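Local atomic coordinates of activating signal cointegrator 1 complex subunit 2 (Homo sapiens, PDB entry 6YXQ), a protein that binds ubiquitin and, as part of the ASCC complex, recruits ASCC3 and ALKBH3 to DNA damage sites marked by polyubiquitin chains and takes part in rescuing stalled ribosomes. Residues S126-F131 with Q181-N186; C94-L99 with I162-D167; F158-P163 with G185-Q190. All coordinates share one frame; numbering follows the deposited sequence.

Contact 1 (S126-F131 with Q181-N186); sequences SVFLTF and QKMIGN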
ATOM      1  N   SER B 126       2.812   8.666  -0.822  1.00 73.71           N
ATOM      2  CA  SER B 126       1.847   9.251  -1.743  1.00 91.55           C
ATOM      3  C   SER B 126       0.596   8.391  -1.854  1.00 92.37           C
ATOM      4  O   SER B 126      -0.524   8.918  -1.894  1.00108.20           O
ATOM      5  CB  SER B 126       2.487   9.449  -3.113  1.00 96.14           C
ATOM      6  OG  SER B 126       1.483   9.555  -4.096  1.00102.77           O
ATOM      7  N   VAL B 127       0.765   7.067  -1.896  1.00 76.96           N
ATOM      8  CA  VAL B 127      -0.384   6.172  -1.986  1.00 71.62           C
ATOM      9  C   VAL B 127      -1.247   6.281  -0.737  1.00 69.44           C
ATOM     10  O   VAL B 127      -2.485   6.342  -0.819  1.00 73.06           O
ATOM     11  CB  VAL B 127       0.085   4.728  -2.218  1.00 70.80           C
ATOM     12  CG1 VAL B 127      -1.059   3.767  -1.961  1.00 67.16           C
ATOM     13  CG2 VAL B 127       0.637   4.571  -3.626  1.00 61.19           C
ATOM     14  N   PHE B 128      -0.618   6.301   0.442  1.00 58.23           N
ATOM     15  CA  PHE B 128      -1.412   6.463   1.655  1.00 64.63           C
ATOM     16  C   PHE B 128      -2.202   7.766   1.630  1.00 80.45           C
ATOM     17  O   PHE B 128      -3.375   7.794   2.025  1.00 90.61           O
ATOM     18  CB  PHE B 128      -0.530   6.412   2.895  1.00 70.51           C
ATOM     19  CG  PHE B 128      -1.287   6.623   4.165  1.00 77.40           C
ATOM     20  CD1 PHE B 128      -2.100   5.624   4.669  1.00 77.71           C
ATOM     21  CD2 PHE B 128      -1.212   7.827   4.846  1.00 88.15           C
ATOM     22  CE1 PHE B 128      -2.815   5.818   5.844  1.00 80.88           C
ATOM     23  CE2 PHE B 128      -1.924   8.027   6.020  1.00 85.02           C
ATOM     24  CZ  PHE B 128      -2.726   7.021   6.518  1.00 68.91           C
ATOM     25  N   LEU B 129      -1.585   8.857   1.162  1.00 87.59           N
ATOM     26  CA  LEU B 129      -2.292  10.137   1.171  1.00 87.70           C
ATOM     27  C   LEU B 129      -3.441  10.151   0.168  1.00 86.86           C
ATOM     28  O   LEU B 129      -4.506  10.720   0.443  1.00 87.37           O
ATOM     29  CB  LEU B 129      -1.323  11.288   0.901  1.00 73.57           C
ATOM     30  CG  LEU B 129      -0.198  11.427   1.925  1.00 73.04           C
ATOM     31  CD1 LEU B 129       1.042  11.965   1.261  1.00 89.05           C
ATOM     32  CD2 LEU B 129      -0.616  12.305   3.091  1.00 70.92           C
ATOM     33  N   THR B 130      -3.244   9.532  -0.998  1.00 75.47           N
ATOM     34  CA  THR B 130      -4.333   9.400  -1.964  1.00 76.22           C
ATOM     35  C   THR B 130      -5.515   8.645  -1.362  1.00 80.59           C
ATOM     36  O   THR B 130      -6.679   9.061  -1.490  1.00 89.66           O
ATOM     37  CB  THR B 130      -3.824   8.686  -3.212  1.00 71.10           C
ATOM     38  OG1 THR B 130      -2.659   9.360  -3.698  1.00 80.55           O
ATOM     39  CG2 THR B 130      -4.892   8.665  -4.287  1.00 53.60           C
ATOM     40  N   PHE B 131      -5.236   7.523  -0.699  1.00 73.34           N
ATOM     41  CA  PHE B 131      -6.341   6.768  -0.124  1.00 70.62           C
ATOM     42  C   PHE B 131      -7.005   7.529   1.015  1.00 71.82           C
ATOM     43  O   PHE B 131      -8.222   7.418   1.197  1.00 81.81           O
ATOM     44  CB  PHE B 131      -5.864   5.382   0.307  1.00 62.55           C
ATOM     45  CG  PHE B 131      -5.891   4.394  -0.812  1.00 58.80           C
ATOM     46  CD1 PHE B 131      -7.092   3.835  -1.223  1.00 64.58           C
ATOM     47  CD2 PHE B 131      -4.735   4.077  -1.508  1.00 58.03           C
ATOM     48  CE1 PHE B 131      -7.135   2.944  -2.286  1.00 77.09           C
ATOM     49  CE2 PHE B 131      -4.770   3.186  -2.578  1.00 64.12           C
ATOM     50  CZ  PHE B 131      -5.971   2.618  -2.965  1.00 68.63           C
ATOM     51  N   GLN B 181      -7.680   3.846  10.992  1.00 55.22           N
ATOM     52  CA  GLN B 181      -8.932   3.536  11.673  1.00 65.07           C
ATOM     53  C   GLN B 181     -10.040   4.460  11.191  1.00 66.81           C
ATOM     54  O   GLN B 181     -11.110   4.001  10.773  1.00 75.13           O
ATOM     55  CB  GLN B 181      -8.760   3.656  13.190  1.00 65.59           C
ATOM     56  CG  GLN B 181      -7.699   2.741  13.767  1.00 82.27           C
ATOM     57  CD  GLN B 181      -7.864   2.525  15.256  1.00 99.90           C
ATOM     58  OE1 GLN B 181      -8.932   2.122  15.724  1.00112.27           O
ATOM     59  NE2 GLN B 181      -6.802   2.788  16.012  1.00 93.17           N
ATOM     60  N   LYS B 182      -9.787   5.774  11.240  1.00 65.23           N
ATOM     61  CA  LYS B 182     -10.781   6.751  10.811  1.00 72.27           C
ATOM     62  C   LYS B 182     -11.208   6.490   9.378  1.00 68.15           C
ATOM     63  O   LYS B 182     -12.406   6.438   9.077  1.00 66.68           O
ATOM     64  CB  LYS B 182     -10.227   8.169  10.961  1.00 84.45           C
ATOM     65  CG  LYS B 182     -11.229   9.273  10.639  1.00107.80           C
ATOM     66  CD  LYS B 182     -10.551  10.501  10.031  1.00112.69           C
ATOM     67  CE  LYS B 182     -11.264  10.984   8.768  1.00103.81           C
ATOM     68  NZ  LYS B 182     -10.440  11.962   7.995  1.00 95.09           N
HETATM   69  N   MSE B 183     -10.244   6.295   8.485  1.00 67.27           N
HETATM   70  CA  MSE B 183     -10.566   6.019   7.089  1.00 82.04           C
HETATM   71  C   MSE B 183     -11.477   4.814   6.886  1.00 78.07           C
HETATM   72  O   MSE B 183     -12.531   4.918   6.243  1.00 66.05           O
HETATM   73  CB  MSE B 183      -9.294   5.803   6.271  1.00 95.22           C
HETATM   74  CG  MSE B 183      -8.432   7.028   6.138  1.00117.88           C
HETATM   75 SE   MSE B 183      -6.552   6.604   6.209  1.00131.03          SE
HETATM   76  CE  MSE B 183      -6.331   5.647   4.554  1.00112.22           C
ATOM     77  N   ILE B 184     -11.041   3.665   7.407  1.00 81.18           N
ATOM     78  CA  ILE B 184     -11.777   2.425   7.182  1.00 63.43           C
ATOM     79  C   ILE B 184     -13.157   2.516   7.813  1.00 69.03           C
ATOM     80  O   ILE B 184     -14.168   2.146   7.199  1.00 78.75           O
ATOM     81  CB  ILE B 184     -10.987   1.218   7.713  1.00 51.35           C
ATOM     82  CG1 ILE B 184      -9.564   1.215   7.156  1.00 62.94           C
ATOM     83  CG2 ILE B 184     -11.679  -0.067   7.324  1.00 59.74           C
ATOM     84  CD1 ILE B 184      -9.472   0.851   5.684  1.00 57.53           C
ATOM     85  N   GLY B 185     -13.219   3.010   9.051  1.00 62.65           N
ATOM     86  CA  GLY B 185     -14.506   3.188   9.697  1.00 72.19           C
ATOM     87  C   GLY B 185     -15.416   4.108   8.914  1.00 76.62           C
ATOM     88  O   GLY B 185     -16.621   3.873   8.828  1.00 87.43           O
ATOM     89  N   ASN B 186     -14.847   5.143   8.293  1.00 81.90           N
ATOM     90  CA  ASN B 186     -15.672   6.068   7.529  1.00 80.33           C
ATOM     91  C   ASN B 186     -16.214   5.417   6.269  1.00 79.78           C
ATOM     92  O   ASN B 186     -17.381   5.612   5.926  1.00 93.18           O
ATOM     93  CB  ASN B 186     -14.885   7.327   7.176  1.00 73.11           C
ATOM     94  CG  ASN B 186     -15.775   8.433   6.640  1.00 84.71           C
ATOM     95  OD1 ASN B 186     -16.814   8.754   7.228  1.00 79.11           O
ATOM     96  ND2 ASN B 186     -15.378   9.018   5.515  1.00 88.91           N
TER

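Contact 2 (C94-L99 with I162-D167); sequences CLDSYL and IPKILD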
ATOM      1  N   CYS B  94      -3.820   1.435 -11.421  1.00 81.32           N
ATOM      2  CA  CYS B  94      -2.464   1.676 -10.937  1.00 69.39           C
ATOM      3  C   CYS B  94      -2.383   1.504  -9.424  1.00 77.51           C
ATOM      4  O   CYS B  94      -1.447   0.873  -8.905  1.00 84.82           O
ATOM      5  CB  CYS B  94      -2.012   3.078 -11.357  1.00 66.18           C
ATOM      6  SG  CYS B  94      -0.517   3.725 -10.545  1.00 76.30           S
ATOM      7  N   LEU B  95      -3.361   2.055  -8.698  1.00 73.17           N
ATOM      8  CA  LEU B  95      -3.343   1.924  -7.244  1.00 70.96           C
ATOM      9  C   LEU B  95      -3.555   0.475  -6.814  1.00 79.74           C
ATOM     10  O   LEU B  95      -2.901  -0.006  -5.876  1.00 69.86           O
ATOM     11  CB  LEU B  95      -4.398   2.836  -6.625  1.00 78.94           C
ATOM     12  CG  LEU B  95      -4.122   4.339  -6.721  1.00 80.82           C
ATOM     13  CD1 LEU B  95      -5.413   5.140  -6.672  1.00 73.25           C
ATOM     14  CD2 LEU B  95      -3.185   4.780  -5.609  1.00 84.05           C
ATOM     15  N   ASP B  96      -4.465  -0.237  -7.489  1.00 78.99           N
ATOM     16  CA  ASP B  96      -4.623  -1.667  -7.246  1.00 79.60           C
ATOM     17  C   ASP B  96      -3.314  -2.408  -7.484  1.00 82.87           C
ATOM     18  O   ASP B  96      -2.956  -3.304  -6.712  1.00 94.97           O
ATOM     19  CB  ASP B  96      -5.730  -2.230  -8.139  1.00 90.83           C
ATOM     20  CG  ASP B  96      -6.201  -3.602  -7.698  1.00 97.56           C
ATOM     21  OD1 ASP B  96      -5.363  -4.523  -7.601  1.00106.38           O
ATOM     22  OD2 ASP B  96      -7.415  -3.762  -7.449  1.00103.39           O
ATOM     23  N   SER B  97      -2.588  -2.046  -8.548  1.00 82.15           N
ATOM     24  CA  SER B  97      -1.306  -2.680  -8.842  1.00 76.63           C
ATOM     25  C   SER B  97      -0.335  -2.496  -7.690  1.00 69.11           C
ATOM     26  O   SER B  97       0.306  -3.457  -7.235  1.00 82.49           O
ATOM     27  CB  SER B  97      -0.706  -2.087 -10.115  1.00 79.25           C
ATOM     28  OG  SER B  97      -1.715  -1.776 -11.053  1.00100.56           O
ATOM     29  N   TYR B  98      -0.196  -1.254  -7.222  1.00 58.11           N
ATOM     30  CA  TYR B  98       0.724  -0.994  -6.119  1.00 57.21           C
ATOM     31  C   TYR B  98       0.323  -1.791  -4.884  1.00 71.76           C
ATOM     32  O   TYR B  98       1.144  -2.507  -4.305  1.00 69.10           O
ATOM     33  CB  TYR B  98       0.794   0.502  -5.800  1.00 55.46           C
ATOM     34  CG  TYR B  98       1.692   0.819  -4.618  1.00 70.59           C
ATOM     35  CD1 TYR B  98       3.065   0.976  -4.782  1.00 86.28           C
ATOM     36  CD2 TYR B  98       1.168   0.949  -3.337  1.00 73.79           C
ATOM     37  CE1 TYR B  98       3.894   1.257  -3.697  1.00 89.35           C
ATOM     38  CE2 TYR B  98       1.990   1.229  -2.250  1.00 78.61           C
ATOM     39  CZ  TYR B  98       3.348   1.383  -2.434  1.00 75.73           C
ATOM     40  OH  TYR B  98       4.159   1.662  -1.356  1.00 69.99           O
ATOM     41  N   LEU B  99      -0.945  -1.700  -4.477  1.00 73.96           N
ATOM     42  CA  LEU B  99      -1.377  -2.409  -3.274  1.00 67.25           C
ATOM     43  C   LEU B  99      -1.147  -3.913  -3.399  1.00 72.36           C
ATOM     44  O   LEU B  99      -0.698  -4.566  -2.447  1.00 66.48           O
ATOM     45  CB  LEU B  99      -2.849  -2.117  -2.993  1.00 70.56           C
ATOM     46  CG  LEU B  99      -3.192  -0.723  -2.467  1.00 68.20           C
ATOM     47  CD1 LEU B  99      -4.692  -0.600  -2.242  1.00 69.10           C
ATOM     48  CD2 LEU B  99      -2.424  -0.415  -1.193  1.00 59.38           C
ATOM     49  N   ILE B 162     -12.516  -5.132  -0.975  1.00 87.74           N
ATOM     50  CA  ILE B 162     -12.158  -5.738   0.302  1.00 76.56           C
ATOM     51  C   ILE B 162     -10.670  -6.082   0.265  1.00 77.91           C
ATOM     52  O   ILE B 162      -9.958  -5.774   1.233  1.00 87.81           O
ATOM     53  CB  ILE B 162     -13.035  -6.959   0.618  1.00 61.35           C
ATOM     54  CG1 ILE B 162     -14.412  -6.505   1.094  1.00 74.59           C
ATOM     55  CG2 ILE B 162     -12.388  -7.808   1.698  1.00 56.39           C
ATOM     56  CD1 ILE B 162     -14.396  -5.767   2.430  1.00 47.19           C
ATOM     57  N   PRO B 163     -10.138  -6.699  -0.806  1.00 72.27           N
ATOM     58  CA  PRO B 163      -8.680  -6.901  -0.857  1.00 72.87           C
ATOM     59  C   PRO B 163      -7.882  -5.624  -0.674  1.00 76.08           C
ATOM     60  O   PRO B 163      -6.883  -5.629   0.056  1.00 77.11           O
ATOM     61  CB  PRO B 163      -8.460  -7.512  -2.247  1.00 65.28           C
ATOM     62  CG  PRO B 163      -9.715  -8.205  -2.551  1.00 61.20           C
ATOM     63  CD  PRO B 163     -10.809  -7.399  -1.922  1.00 67.60           C
ATOM     64  N   LYS B 164      -8.297  -4.523  -1.303  1.00 82.92           N
ATOM     65  CA  LYS B 164      -7.552  -3.277  -1.155  1.00 74.42           C
ATOM     66  C   LYS B 164      -7.574  -2.787   0.286  1.00 75.55           C
ATOM     67  O   LYS B 164      -6.604  -2.189   0.751  1.00 91.65           O
ATOM     68  CB  LYS B 164      -8.104  -2.202  -2.084  1.00 69.00           C
ATOM     69  CG  LYS B 164      -8.010  -2.556  -3.544  1.00 88.35           C
ATOM     70  CD  LYS B 164      -9.052  -1.797  -4.336  1.00 95.41           C
ATOM     71  CE  LYS B 164      -8.447  -0.632  -5.067  1.00 96.57           C
ATOM     72  NZ  LYS B 164      -8.180  -0.989  -6.484  1.00 88.24           N
ATOM     73  N   ILE B 165      -8.669  -3.027   1.009  1.00 71.70           N
ATOM     74  CA  ILE B 165      -8.716  -2.611   2.408  1.00 68.23           C
ATOM     75  C   ILE B 165      -7.741  -3.435   3.243  1.00 68.11           C
ATOM     76  O   ILE B 165      -6.994  -2.896   4.077  1.00 62.02           O
ATOM     77  CB  ILE B 165     -10.153  -2.714   2.942  1.00 65.05           C
ATOM     78  CG1 ILE B 165     -11.017  -1.609   2.331  1.00 62.83           C
ATOM     79  CG2 ILE B 165     -10.155  -2.633   4.459  1.00 51.58           C
ATOM     80  CD1 ILE B 165     -12.496  -1.804   2.551  1.00 71.43           C
ATOM     81  N   LEU B 166      -7.736  -4.753   3.033  1.00 64.89           N
ATOM     82  CA  LEU B 166      -6.790  -5.616   3.733  1.00 65.76           C
ATOM     83  C   LEU B 166      -5.355  -5.205   3.432  1.00 60.98           C
ATOM     84  O   LEU B 166      -4.521  -5.100   4.344  1.00 75.12           O
ATOM     85  CB  LEU B 166      -7.031  -7.074   3.337  1.00 62.47           C
ATOM     86  CG  LEU B 166      -7.982  -7.908   4.204  1.00 71.35           C
ATOM     87  CD1 LEU B 166      -9.314  -7.208   4.413  1.00 75.50           C
ATOM     88  CD2 LEU B 166      -8.195  -9.267   3.573  1.00 69.33           C
ATOM     89  N   ASP B 167      -5.055  -4.974   2.152  1.00 61.30           N
ATOM     90  CA  ASP B 167      -3.738  -4.486   1.766  1.00 60.29           C
ATOM     91  C   ASP B 167      -3.416  -3.183   2.481  1.00 66.91           C
ATOM     92  O   ASP B 167      -2.319  -3.014   3.022  1.00 68.03           O
ATOM     93  CB  ASP B 167      -3.668  -4.296   0.248  1.00 57.77           C
ATOM     94  CG  ASP B 167      -3.655  -5.609  -0.504  1.00 70.22           C
ATOM     95  OD1 ASP B 167      -3.022  -6.572  -0.009  1.00 77.89           O
ATOM     96  OD2 ASP B 167      -4.272  -5.676  -1.591  1.00 64.02           O
TER

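Contact 3 (F158-P163 with G185-Q190); sequences FLFDIP and GNIFTQ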
ATOM      1  N   PHE B 158     -15.067   0.921  -8.033  1.00105.86           N
ATOM      2  CA  PHE B 158     -14.052  -0.031  -7.539  1.00 87.00           C
ATOM      3  C   PHE B 158     -12.917   0.672  -6.794  1.00 85.68           C
ATOM      4  O   PHE B 158     -11.798   0.155  -6.696  1.00 89.03           O
ATOM      5  CB  PHE B 158     -13.489  -0.898  -8.673  1.00 89.10           C
ATOM      6  CG  PHE B 158     -14.383  -2.047  -9.067  1.00107.28           C
ATOM      7  CD1 PHE B 158     -14.455  -3.193  -8.282  1.00108.38           C
ATOM      8  CD2 PHE B 158     -15.161  -1.976 -10.212  1.00115.98           C
ATOM      9  CE1 PHE B 158     -15.286  -4.248  -8.635  1.00115.14           C
ATOM     10  CE2 PHE B 158     -15.994  -3.028 -10.572  1.00127.94           C
ATOM     11  CZ  PHE B 158     -16.056  -4.165  -9.783  1.00122.97           C
ATOM     12  N   LEU B 159     -13.215   1.846  -6.231  1.00 93.24           N
ATOM     13  CA  LEU B 159     -12.203   2.616  -5.512  1.00 77.69           C
ATOM     14  C   LEU B 159     -11.732   1.883  -4.267  1.00 72.67           C
ATOM     15  O   LEU B 159     -10.571   2.010  -3.863  1.00 74.06           O
ATOM     16  CB  LEU B 159     -12.757   3.991  -5.132  1.00 79.23           C
ATOM     17  CG  LEU B 159     -13.167   4.928  -6.271  1.00 82.59           C
ATOM     18  CD1 LEU B 159     -13.517   6.312  -5.736  1.00 80.37           C
ATOM     19  CD2 LEU B 159     -12.066   5.025  -7.319  1.00 77.95           C
ATOM     20  N   PHE B 160     -12.623   1.123  -3.634  1.00 76.54           N
ATOM     21  CA  PHE B 160     -12.286   0.334  -2.456  1.00 70.73           C
ATOM     22  C   PHE B 160     -12.822  -1.075  -2.660  1.00 69.68           C
ATOM     23  O   PHE B 160     -14.036  -1.276  -2.743  1.00 77.25           O
ATOM     24  CB  PHE B 160     -12.855   0.956  -1.179  1.00 73.93           C
ATOM     25  CG  PHE B 160     -12.069   2.140  -0.664  1.00 76.01           C
ATOM     26  CD1 PHE B 160     -10.964   1.958   0.150  1.00 76.46           C
ATOM     27  CD2 PHE B 160     -12.455   3.433  -0.973  1.00 85.87           C
ATOM     28  CE1 PHE B 160     -10.252   3.041   0.632  1.00 74.11           C
ATOM     29  CE2 PHE B 160     -11.748   4.520  -0.492  1.00 82.95           C
ATOM     30  CZ  PHE B 160     -10.644   4.323   0.309  1.00 77.53           C
ATOM     31  N   ASP B 161     -11.919  -2.038  -2.778  1.00 69.61           N
ATOM     32  CA  ASP B 161     -12.262  -3.442  -2.685  1.00 67.01           C
ATOM     33  C   ASP B 161     -12.212  -3.866  -1.225  1.00 84.63           C
ATOM     34  O   ASP B 161     -11.886  -3.082  -0.332  1.00 88.96           O
ATOM     35  CB  ASP B 161     -11.295  -4.290  -3.502  1.00 76.85           C
ATOM     36  CG  ASP B 161     -11.626  -4.304  -4.964  1.00108.25           C
ATOM     37  OD1 ASP B 161     -12.736  -3.860  -5.320  1.00115.93           O
ATOM     38  OD2 ASP B 161     -10.778  -4.768  -5.758  1.00127.76           O
ATOM     39  N   ILE B 162     -12.516  -5.132  -0.975  1.00 87.74           N
ATOM     40  CA  ILE B 162     -12.158  -5.738   0.302  1.00 76.56           C
ATOM     41  C   ILE B 162     -10.670  -6.082   0.265  1.00 77.91           C
ATOM     42  O   ILE B 162      -9.958  -5.774   1.233  1.00 87.81           O
ATOM     43  CB  ILE B 162     -13.035  -6.959   0.618  1.00 61.35           C
ATOM     44  CG1 ILE B 162     -14.412  -6.505   1.094  1.00 74.59           C
ATOM     45  CG2 ILE B 162     -12.388  -7.808   1.698  1.00 56.39           C
ATOM     46  CD1 ILE B 162     -14.396  -5.767   2.430  1.00 47.19           C
ATOM     47  N   PRO B 163     -10.138  -6.699  -0.806  1.00 72.27           N
ATOM     48  CA  PRO B 163      -8.680  -6.901  -0.857  1.00 72.87           C
ATOM     49  C   PRO B 163      -7.882  -5.624  -0.674  1.00 76.08           C
ATOM     50  O   PRO B 163      -6.883  -5.629   0.056  1.00 77.11           O
ATOM     51  CB  PRO B 163      -8.460  -7.512  -2.247  1.00 65.28           C
ATOM     52  CG  PRO B 163      -9.715  -8.205  -2.551  1.00 61.20           C
ATOM     53  CD  PRO B 163     -10.809  -7.399  -1.922  1.00 67.60           C
ATOM     54  N   GLY B 185     -13.219   3.010   9.051  1.00 62.65           N
ATOM     55  CA  GLY B 185     -14.506   3.188   9.697  1.00 72.19           C
ATOM     56  C   GLY B 185     -15.416   4.108   8.914  1.00 76.62           C
ATOM     57  O   GLY B 185     -16.621   3.873   8.828  1.00 87.43           O
ATOM     58  N   ASN B 186     -14.847   5.143   8.293  1.00 81.90           N
ATOM     59  CA  ASN B 186     -15.672   6.068   7.529  1.00 80.33           C
ATOM     60  C   ASN B 186     -16.214   5.417   6.269  1.00 79.78           C
ATOM     61  O   ASN B 186     -17.381   5.612   5.926  1.00 93.18           O
ATOM     62  CB  ASN B 186     -14.885   7.327   7.176  1.00 73.11           C
ATOM     63  CG  ASN B 186     -15.775   8.433   6.640  1.00 84.71           C
ATOM     64  OD1 ASN B 186     -16.814   8.754   7.228  1.00 79.11           O
ATOM     65  ND2 ASN B 186     -15.378   9.018   5.515  1.00 88.91           N
ATOM     66  N   ILE B 187     -15.391   4.646   5.557  1.00 78.68           N
ATOM     67  CA  ILE B 187     -15.914   4.049   4.330  1.00 87.21           C
ATOM     68  C   ILE B 187     -16.958   2.987   4.659  1.00 84.47           C
ATOM     69  O   ILE B 187     -17.993   2.891   3.986  1.00 82.49           O
ATOM     70  CB  ILE B 187     -14.786   3.512   3.427  1.00 81.50           C
ATOM     71  CG1 ILE B 187     -14.251   2.167   3.901  1.00 78.18           C
ATOM     72  CG2 ILE B 187     -13.661   4.534   3.304  1.00 84.16           C
ATOM     73  CD1 ILE B 187     -13.088   1.695   3.065  1.00 87.82           C
ATOM     74  N   PHE B 188     -16.750   2.221   5.736  1.00 78.38           N
ATOM     75  CA  PHE B 188     -17.772   1.256   6.140  1.00 71.75           C
ATOM     76  C   PHE B 188     -19.041   1.945   6.634  1.00 78.51           C
ATOM     77  O   PHE B 188     -20.145   1.417   6.450  1.00 80.07           O
ATOM     78  CB  PHE B 188     -17.225   0.326   7.222  1.00 66.93           C
ATOM     79  CG  PHE B 188     -16.496  -0.869   6.683  1.00 66.68           C
ATOM     80  CD1 PHE B 188     -15.128  -0.829   6.480  1.00 68.06           C
ATOM     81  CD2 PHE B 188     -17.178  -2.034   6.388  1.00 67.92           C
ATOM     82  CE1 PHE B 188     -14.453  -1.927   5.990  1.00 69.75           C
ATOM     83  CE2 PHE B 188     -16.512  -3.132   5.896  1.00 64.56           C
ATOM     84  CZ  PHE B 188     -15.143  -3.079   5.696  1.00 59.86           C
ATOM     85  N   THR B 189     -18.909   3.113   7.266  1.00 77.41           N
ATOM     86  CA  THR B 189     -20.083   3.848   7.720  1.00 75.34           C
ATOM     87  C   THR B 189     -20.864   4.410   6.540  1.00 83.04           C
ATOM     88  O   THR B 189     -22.093   4.267   6.469  1.00 76.24           O
ATOM     89  CB  THR B 189     -19.660   4.977   8.662  1.00 68.25           C
ATOM     90  OG1 THR B 189     -18.833   4.453   9.704  1.00 90.09           O
ATOM     91  CG2 THR B 189     -20.876   5.631   9.281  1.00 73.24           C
ATOM     92  N   GLN B 190     -20.161   5.047   5.597  1.00 68.63           N
ATOM     93  CA  GLN B 190     -20.838   5.709   4.491  1.00 71.32           C
ATOM     94  C   GLN B 190     -21.373   4.711   3.475  1.00 86.27           C
ATOM     95  O   GLN B 190     -22.401   4.975   2.839  1.00114.39           O
ATOM     96  CB  GLN B 190     -19.904   6.715   3.814  1.00 73.85           C
ATOM     97  CG  GLN B 190     -19.289   7.777   4.739  1.00 74.46           C
ATOM     98  CD  GLN B 190     -20.277   8.415   5.715  1.00 85.15           C
ATOM     99  OE1 GLN B 190     -21.480   8.528   5.447  1.00 81.64           O
ATOM    100  NE2 GLN B 190     -19.759   8.841   6.862  1.00 80.74           N
TER

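Contact 1 (S126-F131 with Q181-N186)
On the helix whose Phe128 and Phe131 meet Met183, the carbonyl oxygen of Ser126 is gripped twice by Thr130. Thr130 N gives the normal helical bond to Ser126 O. Thr130 OG1 adds a second bond to Ser126 O, 2.8 Å long, from the opposite face of the carbonyl plane and 37° out of it. The contact itself is helix-to-helix packing, with a Met-aromatic contact at its centre, in the N-terminal helical part of ASCC2. No hydrogen bond joins the two segments.

Met183 was built as selenomethionine, so selenium stands where the native protein has sulfur. Its CG is anti to the carbonyl carbon (chi1 -66°), and the chain then bends twice, at chi2 and chi3. This turns its end toward the CE1 and CZ atoms of the Phe128 ring. Met183 SE is 3.8 Å from Phe128 CE1 and 4.6 Å from the ring centroid. The approach is oblique to the ring. Met183 CE also meets Phe128 CE1, at 3.7 Å.

Phe128 packs further against Phe172 and against Phe173 of the ASCC3 chain, so the methionine backs a ring that reaches the partner subunit. Phe131 takes part mainly through its backbone and CB. Its ring runs off toward Leu95 and Leu99, with Val127 CG1 at its edge. The Met183 methyl therefore touches both Phe128 and Phe131, about one turn apart on helix 114-135: beyond Phe128 it meets the Phe131 backbone, with Met183 CE 4.1 Å from Phe131 C.

Contact 2 (C94-L99 with I162-D167)
Leu99 and Asp167 mark the close end of this contact, where two helices of the ASCC3-binding part of ASCC2 cross. The axes of the two segments come within 10.2 Å and make an angle of 50°. The backbones are nearest at Leu99 CA and Asp167 CA, 5.9 Å apart. There the first side-chain carbons abut, with Leu99 CB 4.0 Å from Asp167 CB. Leu99 also lays its CD1 against the start of the Lys164 chain, 3.8 Å from Lys164 CB, and the two side chains cross at about a right angle.

From this end the helices diverge toward Cys94 and Ile162. The wider side is bridged by one long side chain. Lys164 is bent at chi3 (102°) and chi4 (98°), which carries its ammonium group across to Asp96. Lys164 NZ makes a salt bridge to Asp96 OD2 at 3.0 Å. It meets that oxygen on the anti side, somewhat out of the carboxylate plane. Gln92 OE1 accepts a further hydrogen bond from the same nitrogen, so this buried charge has two polar partners.

The two carboxylates face the partner protein. Arg15 of the ASCC3 chain forms salt bridges with both, through NH1 to Asp96 OD1 and NH2 to Asp167 OD2, which probably offsets the repulsion between the acids, whose Asp96 OD1 and Asp167 OD2 are 6.2 Å apart. Within the chain, Arg104 NH2 fastens the close end by binding both Asp167 OD1 and Leu99 O, while Asp167 CG rests 3.7 Å from Leu99 O.

Contact 3 (F158-P163 with G185-Q190)
Ile187 has its CG1 between the backbone N and the carbonyl carbon (chi1 79°), and the rest of the chain is extended. This brings its CD1 methyl over the Phe160 ring. Phe160 CG is anti to the carbonyl carbon, which puts the ring beside Ile187, and one ring face takes the methyl. The result is a CH-pi contact between helix 177-190 and the loop leading into the preceding helix, 162-172, of this helical core. Ile187 CD1 is 4.0 Å from the Phe160 ring centroid and 25° off the ring normal. It is offset toward the rim, and its nearest ring atom is Phe160 CD1 at 3.6 Å.

A second, looser touch is made by Ile162, two residues after Phe160, and Phe188, next to Ile187. Ile162 CD1 approaches Phe188 CZ at 4.3 Å, obliquely to the ring. No polar bond crosses between the segments.

Helix 177-190 carries a side-chain bond of its own. Gln190 NE2 donates to Asn186 OD1 at 3.0 Å, nearly straight and in the plane of the glutamine amide.

Asn186 ND2 in turn binds Ser135 O and His137 ND1, which ties the helix to the end of helix 114-135. The loop oxygen Phe160 O is hydrogen-bonded to Tyr194 OH of helix 193-216. Leu154 of helix 147-156 and Leu168 of helix 162-172 pack against Phe160, and Ile165, also of helix 162-172, touches both Ile187 and Phe188.

Of the four helices involved, 89-101 comes first along the chain, followed by helix 114-135. Contact 2 joins the first of these to helix 162-172, closing a loop of 62 residues. Contact 1 joins the second to helix 177-190, closing one of 49. Their segments alternate, so these two loops cross. Contact 3 closes the shortest loop, 21 residues, between the lead-in to helix 162-172 and the end of helix 177-190. It shares Ile162 and Pro163 with contact 2 and Gly185 and Asn186 with contact 1. Phe131 of contact 1 also touches Phe160 of contact 3. Together the contacts bind four helices into one buried core beside the ASCC3 interface.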